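Local coordinates for uncharacterized protein (Staphylococcus aureus, PDB 3P8A), which is of unknown function but carries a glyoxalase-like domain and probably belongs with the metal-dependent enzymes and binding proteins of the vicinal oxygen chelate superfamily, at residues E192-K197 against H246-K251. Residues are numbered along the deposited sequence; the frame is centred on the assembly and turned at random.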
# COMPACT_ATOMS: atom_id res chain seq x y z
N GLU A 192 4.73 11.79 -3.09
CA GLU A 192 4.84 12.23 -4.47
C GLU A 192 4.97 11.06 -5.44
O GLU A 192 4.36 11.09 -6.51
CB GLU A 192 6.07 13.15 -4.59
CG GLU A 192 6.23 13.84 -5.93
CD GLU A 192 7.51 14.63 -6.10
OE1 GLU A 192 8.39 14.55 -5.22
OE2 GLU A 192 7.64 15.31 -7.14
N THR A 193 5.81 10.06 -5.09
CA THR A 193 6.10 8.94 -5.97
C THR A 193 6.33 7.68 -5.19
O THR A 193 6.89 7.70 -4.10
CB THR A 193 7.36 9.26 -6.83
OG1 THR A 193 7.19 10.51 -7.47
CG2 THR A 193 7.66 8.20 -7.89
N VAL A 194 5.94 6.57 -5.80
CA VAL A 194 6.17 5.22 -5.31
C VAL A 194 7.00 4.57 -6.40
O VAL A 194 6.61 4.57 -7.59
CB VAL A 194 4.86 4.44 -4.98
CG1 VAL A 194 5.17 2.97 -4.65
CG2 VAL A 194 4.16 5.09 -3.81
N ILE A 195 8.19 4.10 -6.00
CA ILE A 195 9.10 3.45 -6.90
C ILE A 195 9.06 1.94 -6.70
O ILE A 195 9.26 1.43 -5.58
CB ILE A 195 10.55 4.04 -6.87
CG1 ILE A 195 10.52 5.54 -7.22
CG2 ILE A 195 11.43 3.29 -7.89
CD1 ILE A 195 11.95 6.24 -7.30
N VAL A 196 8.82 1.23 -7.81
CA VAL A 196 8.73 -0.21 -7.88
C VAL A 196 9.86 -0.69 -8.80
O VAL A 196 10.06 -0.13 -9.90
CB VAL A 196 7.33 -0.64 -8.42
CG1 VAL A 196 7.24 -2.14 -8.63
CG2 VAL A 196 6.20 -0.16 -7.51
N LYS A 197 10.63 -1.70 -8.33
CA LYS A 197 11.66 -2.32 -9.13
C LYS A 197 11.04 -3.59 -9.68
O LYS A 197 10.39 -4.31 -8.92
CB LYS A 197 12.94 -2.58 -8.29
CG LYS A 197 13.91 -1.41 -8.43
CD LYS A 197 15.11 -1.47 -7.55
CE LYS A 197 16.09 -0.38 -7.95
NZ LYS A 197 17.36 -0.43 -7.18
N HIS A 246 10.07 -0.63 -3.74
CA HIS A 246 11.40 -0.19 -3.36
C HIS A 246 11.51 1.05 -2.49
O HIS A 246 12.20 1.03 -1.49
CB HIS A 246 12.23 -0.04 -4.65
CG HIS A 246 13.62 0.46 -4.45
ND1 HIS A 246 14.65 -0.40 -4.08
CD2 HIS A 246 14.14 1.69 -4.68
CE1 HIS A 246 15.76 0.33 -4.10
NE2 HIS A 246 15.50 1.60 -4.43
N SER A 247 10.88 2.14 -2.90
CA SER A 247 11.00 3.39 -2.19
C SER A 247 9.81 4.30 -2.38
O SER A 247 9.00 4.10 -3.29
CB SER A 247 12.29 4.12 -2.62
OG SER A 247 12.18 4.70 -3.91
N VAL A 248 9.69 5.27 -1.50
CA VAL A 248 8.62 6.26 -1.53
C VAL A 248 9.31 7.64 -1.48
O VAL A 248 10.30 7.82 -0.75
CB VAL A 248 7.53 6.01 -0.44
CG1 VAL A 248 8.03 6.29 0.98
CG2 VAL A 248 6.25 6.80 -0.73
N ILE A 249 8.84 8.59 -2.31
CA ILE A 249 9.38 9.95 -2.35
C ILE A 249 8.36 10.84 -1.70
O ILE A 249 7.21 10.86 -2.13
CB ILE A 249 9.79 10.43 -3.78
CG1 ILE A 249 10.78 9.43 -4.45
CG2 ILE A 249 10.39 11.86 -3.72
CD1 ILE A 249 11.09 9.74 -5.92
N ILE A 250 8.77 11.51 -0.63
CA ILE A 250 7.90 12.36 0.19
C ILE A 250 8.40 13.77 0.13
O ILE A 250 9.54 14.05 0.50
CB ILE A 250 7.74 11.87 1.66
CG1 ILE A 250 7.32 10.38 1.73
CG2 ILE A 250 6.68 12.73 2.39
CD1 ILE A 250 7.59 9.69 3.13
N LYS A 251 7.55 14.68 -0.33
CA LYS A 251 7.88 16.09 -0.37
C LYS A 251 7.78 16.58 1.07
O LYS A 251 6.83 16.24 1.78
CB LYS A 251 6.90 16.84 -1.28
CG LYS A 251 7.25 16.76 -2.76
CD LYS A 251 6.34 17.68 -3.60
CE LYS A 251 5.19 16.97 -4.30
NZ LYS A 251 4.15 16.45 -3.37
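Lys197 sets CD over one face of the His246 imidazole, 3.9 Å from the ring centroid in a CH-pi contact displaced toward the rim. The ring reaches this place because CG of His246 stands anti to the backbone N (chi1 178°) and chi2 of 83° turns the imidazole broadside to the lysine; ND1 is buried here without a polar partner. On the sheet face that carries Thr193, Ile195, Ser247 and Ile249, Ser247 brings OG within 3.4 Å of Ile195 CB, and the CD1 methyls of Ile195 and Ile249 meet at 3.9 Å. Strands 189-198 and 244-252 run antiparallel as neighbours inside a seven-stranded mixed sheet, flanked by strands 234-239 and 266-272, and a classic beta bulge interrupts the ladder at each end of the contact. At one, Ile195 O accepts from both His246 N and Ser247 N; at the other, Ile249 O takes Glu192 N at 2.8 Å and, weakly, Thr193 N. On the opposite face of the sheet, Val194 CG2 touches Val248 CG2 at 4.1 Å. From the second bulge the extended Glu192 side chain crosses Lys251 at about a right angle, OE1 lying 3.5 Å from CG of Lys251, whereas the bent lysine leaves NZ 5.0 Å from Glu192 OE1, where any attraction is probably long-range.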